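Side-chain contacts in Non-canonical purine NTP pyrophosphatase (Coxiella burnetii, PDB 3TQU), which probably hydrolyses non-canonical purine nucleoside triphosphates such as XTP, dITP and ITP to their monophosphates and diphosphate, clearing them from the nucleotide pool: residues 184-187 against 188-192; 168-172 against 173-177. One frame throughout, in Å; residues are numbered along the deposited sequence.

Overall arrangement
Both contacts are local and lie in series along the chain, their centres about 17 Å apart and their nearest atoms about 7 Å apart, with helix 177-183 between them. Both are partly buried. Contact 1, the first turns of helix 185-199, is nearer the core, about 9 Å from the centre of the chain; regular backbone bonds hold it, Arg186 and Leu190 reach helix 14-23, and His185 and Arg186 the probable substrate site. Contact 2, about 17 Å out, leads from strand 170-171, outermost in the sheet within this chain, to helix 177-183; weak and bent turn bonds, a carboxylate and waters do the work there. Trp143 of strand 137-147 touches side chains from both.

Contact 1. Residues 184-187 against 188-192; sequences SHRG and QALEQ
The N-terminal turns of helix 185-199 open with Ser184 as N-cap, whose carbonyl takes one firm and one weak bond from Gln188. Gln188 N donates to Ser184 O at 3.0 Å, the first rung of the i to i+4 ladder. The side chain of Gln188 then runs back beside the same carbonyl, and its NE2 adds the weak second bond to Ser184 O at 3.3 Å. That amide nitrogen also makes weak bonds to Ile183 O and Val142 O, so a long, flexible glutamine suits a place where several carbonyls converge. Serine suits the cap because its short side chain can turn back to the helix: OG accepts from Gly187 N in a nearly straight bond (171°), supplying an acceptor for an N-H of the first turn.

Ala189 N bonds to His185 O, and the Ala189 methyl lies against Cys123 and Ile125 of strand 118-128, where a small side chain lets the helix sit close to the sheet. His185 stacks its ring on Phe121, while Arg186 CG stands over one face of the same imidazole, 4.1 Å above its plane and offset toward the rim. His185 and Arg186 are both predicted to bind substrate, as are nearby Lys16 and Ser73, consistent with this helix start lining the nucleotide pocket. The guanidinium of Arg186 has a salt bridge through NH2 to Glu19 of helix 14-23.

Arg186 and Leu190 run side by side in the same direction, one helical turn apart. With Leu190 CG anti to its own carbonyl carbon (chi1 -71°), the isobutyl group folds back over the preceding turn and reaches Met20 and Leu23. Its CD1 comes to 3.9 Å from Arg186 NH2, while CG rests 3.2 Å from Arg186 O.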
# COMPACT_ATOMS: atom_id res chain seq x y z
N SER A 184 -12.23 14.69 -3.98
CA SER A 184 -12.49 13.62 -3.02
C SER A 184 -11.30 12.67 -2.88
O SER A 184 -10.29 12.80 -3.57
CB SER A 184 -13.72 12.81 -3.42
OG SER A 184 -13.47 12.08 -4.61
N HIS A 185 -11.46 11.72 -1.97
CA HIS A 185 -10.48 10.66 -1.77
C HIS A 185 -10.34 9.83 -3.04
O HIS A 185 -9.23 9.41 -3.40
CB HIS A 185 -10.90 9.78 -0.59
CG HIS A 185 -12.32 9.29 -0.67
ND1 HIS A 185 -13.39 10.14 -0.81
CD2 HIS A 185 -12.84 8.04 -0.61
CE1 HIS A 185 -14.51 9.44 -0.84
NE2 HIS A 185 -14.20 8.16 -0.72
N ARG A 186 -11.45 9.59 -3.73
CA ARG A 186 -11.41 8.87 -5.00
C ARG A 186 -10.72 9.71 -6.07
O ARG A 186 -9.87 9.20 -6.81
CB ARG A 186 -12.82 8.49 -5.46
CG ARG A 186 -13.43 7.32 -4.71
CD ARG A 186 -14.70 6.83 -5.40
NE ARG A 186 -14.50 6.64 -6.83
CZ ARG A 186 -13.93 5.57 -7.37
NH1 ARG A 186 -13.49 4.58 -6.60
NH2 ARG A 186 -13.79 5.48 -8.69
N GLY A 187 -11.09 10.98 -6.17
CA GLY A 187 -10.47 11.87 -7.12
C GLY A 187 -8.95 11.89 -6.98
O GLY A 187 -8.23 11.84 -7.98
N GLN A 188 -8.47 11.96 -5.75
CA GLN A 188 -7.04 12.01 -5.49
C GLN A 188 -6.35 10.69 -5.84
O GLN A 188 -5.29 10.68 -6.46
CB GLN A 188 -6.76 12.40 -4.03
CG GLN A 188 -7.19 13.82 -3.69
CD GLN A 188 -7.05 14.15 -2.21
OE1 GLN A 188 -5.95 14.28 -1.69
NE2 GLN A 188 -8.18 14.29 -1.53
N ALA A 189 -6.96 9.58 -5.45
CA ALA A 189 -6.43 8.27 -5.81
C ALA A 189 -6.35 8.14 -7.33
O ALA A 189 -5.33 7.72 -7.88
CB ALA A 189 -7.28 7.16 -5.22
N LEU A 190 -7.42 8.53 -8.01
CA LEU A 190 -7.49 8.41 -9.46
C LEU A 190 -6.44 9.27 -10.16
O LEU A 190 -5.87 8.86 -11.18
CB LEU A 190 -8.89 8.75 -9.97
CG LEU A 190 -9.98 7.72 -9.66
CD1 LEU A 190 -11.34 8.20 -10.14
CD2 LEU A 190 -9.64 6.39 -10.30
N GLU A 191 -6.18 10.46 -9.63
CA GLU A 191 -5.17 11.33 -10.23
C GLU A 191 -3.77 10.76 -10.03
O GLU A 191 -2.92 10.88 -10.92
CB GLU A 191 -5.28 12.76 -9.69
CG GLU A 191 -5.08 12.92 -8.20
CD GLU A 191 -3.64 13.19 -7.81
OE1 GLU A 191 -3.36 13.31 -6.60
OE2 GLU A 191 -2.78 13.29 -8.72
N GLN A 192 -3.53 10.12 -8.89
CA GLN A 192 -2.27 9.43 -8.63
C GLN A 192 -2.09 8.30 -9.64
O GLN A 192 -1.01 8.12 -10.20
CB GLN A 192 -2.23 8.86 -7.21
CG GLN A 192 -2.33 9.90 -6.10
CD GLN A 192 -2.43 9.26 -4.73
OE1 GLN A 192 -2.03 8.11 -4.54
NE2 GLN A 192 -2.96 10.00 -3.76

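Contact 2. Residues 168-172 against 173-177; sequences HQRTA and AELDP
Thr171 and Glu174 exchange bonds in both directions, side chain to backbone, although residues 172-175 form only a turn and no regular helix. Thr171 N donates to Glu174 OE1 at 3.0 Å, using the anti lone pair of the carboxylate, with an N-H...O angle of 162°. In return Thr171 OG1 takes a weak bond from Glu174 N at 3.3 Å. The hydroxyl reaches it because OG1 sits between the backbone N and the carbonyl carbon (chi1 68°). The reciprocal pattern recalls a capping box, and threonine and glutamate have the reach for it. Arg152 fixes both partners from outside, through a salt bridge to Glu174 OE1 and a hydrogen bond from Thr171 OG1 to the Arg152 carbonyl.

Glu174 N also bonds to Thr171 O, from well above the carbonyl plane: the i to i+3 bond of a type I beta turn with Ala172 and Ala173 at its corners. Leu175 N makes only weak bonds, to Thr171 O and Ala172 O. This turn takes the chain off strand 170-171, the outermost strand of the mixed sheet within this chain. The strand itself starts at a G1 beta bulge, where Gln169 and Arg170 together face Val165.

Leu175 CD2 meets both His168 and Arg170, and the side chain also packs on Trp143 and Ile183, so a leucine suits this buried place. CD2 lies 3.6 Å from His168 CD2, the two side chains crossing at about a right angle, while His168 NE2 bonds to Glu179 of the next helix. The same methyl sits over one face of the Arg170 guanidinium, 3.7 Å above the plane but offset toward the rim. The bond from Arg170 NE to His168 O, 2.9 Å, helps fix the rotation of the group. At its edge, in plane, NH1 gives a 2.8 Å bond to water 1, which in turn donates a hydrogen bond to Glu174 O. Water 2 donates to both Ala172 O and Leu175 O.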
# COMPACT_ATOMS: atom_id res chain seq x y z
N HIS A 168 -14.54 24.03 1.87
CA HIS A 168 -15.69 24.50 1.12
C HIS A 168 -16.81 25.00 2.02
O HIS A 168 -17.79 25.57 1.54
CB HIS A 168 -16.22 23.39 0.20
CG HIS A 168 -15.37 23.14 -1.00
ND1 HIS A 168 -14.04 22.77 -0.90
CD2 HIS A 168 -15.64 23.21 -2.32
CE1 HIS A 168 -13.54 22.62 -2.11
NE2 HIS A 168 -14.48 22.89 -2.99
N GLN A 169 -16.67 24.77 3.33
CA GLN A 169 -17.71 25.11 4.29
C GLN A 169 -19.05 24.55 3.84
O GLN A 169 -20.08 25.22 3.91
CB GLN A 169 -17.80 26.63 4.49
CG GLN A 169 -16.45 27.29 4.74
CD GLN A 169 -16.57 28.65 5.40
OE1 GLN A 169 -17.40 28.86 6.28
NE2 GLN A 169 -15.73 29.58 4.97
N ARG A 170 -19.02 23.31 3.36
CA ARG A 170 -20.19 22.58 2.90
C ARG A 170 -19.93 21.10 3.13
O ARG A 170 -18.77 20.68 3.18
CB ARG A 170 -20.41 22.81 1.41
CG ARG A 170 -21.00 24.16 1.03
CD ARG A 170 -20.82 24.41 -0.47
NE ARG A 170 -19.57 25.11 -0.76
CZ ARG A 170 -19.06 25.26 -1.98
NH1 ARG A 170 -19.68 24.75 -3.03
NH2 ARG A 170 -17.92 25.92 -2.14
N THR A 171 -20.98 20.29 3.26
CA THR A 171 -20.80 18.85 3.36
C THR A 171 -20.56 18.28 1.97
O THR A 171 -20.79 18.96 0.97
CB THR A 171 -22.02 18.15 3.99
OG1 THR A 171 -23.13 18.22 3.09
CG2 THR A 171 -22.38 18.80 5.32
N ALA A 172 -20.10 17.04 1.90
CA ALA A 172 -19.85 16.39 0.62
C ALA A 172 -21.12 16.29 -0.21
O ALA A 172 -21.08 16.35 -1.44
CB ALA A 172 -19.26 15.00 0.83
N ALA A 173 -22.26 16.13 0.46
CA ALA A 173 -23.54 15.99 -0.22
C ALA A 173 -24.04 17.34 -0.75
O ALA A 173 -24.91 17.38 -1.62
CB ALA A 173 -24.57 15.37 0.71
N GLU A 174 -23.50 18.43 -0.21
CA GLU A 174 -23.87 19.77 -0.66
C GLU A 174 -23.08 20.19 -1.89
O GLU A 174 -23.51 21.08 -2.63
CB GLU A 174 -23.66 20.79 0.46
CG GLU A 174 -24.76 20.80 1.51
CD GLU A 174 -24.58 21.91 2.53
OE1 GLU A 174 -23.48 22.01 3.11
OE2 GLU A 174 -25.53 22.67 2.75
N LEU A 175 -21.93 19.57 -2.10
CA LEU A 175 -21.11 19.89 -3.26
C LEU A 175 -21.77 19.42 -4.56
O LEU A 175 -22.47 18.41 -4.57
CB LEU A 175 -19.73 19.25 -3.13
CG LEU A 175 -18.85 19.69 -1.96
CD1 LEU A 175 -17.56 18.89 -1.94
CD2 LEU A 175 -18.56 21.19 -2.04
N ASP A 176 -21.54 20.16 -5.64
CA ASP A 176 -21.89 19.65 -6.96
C ASP A 176 -21.07 18.39 -7.21
O ASP A 176 -19.91 18.31 -6.80
CB ASP A 176 -21.58 20.69 -8.04
CG ASP A 176 -22.58 21.84 -8.05
OD1 ASP A 176 -23.72 21.64 -7.59
OD2 ASP A 176 -22.22 22.93 -8.53
N PRO A 177 -21.67 17.39 -7.87
CA PRO A 177 -21.01 16.12 -8.15
C PRO A 177 -19.61 16.29 -8.74
O PRO A 177 -18.67 15.64 -8.27
CB PRO A 177 -21.94 15.47 -9.18
CG PRO A 177 -23.29 15.99 -8.81
CD PRO A 177 -23.06 17.41 -8.37
O HOH W 1 -22.00 23.55 -3.92
O HOH W 2 -21.57 15.87 -4.01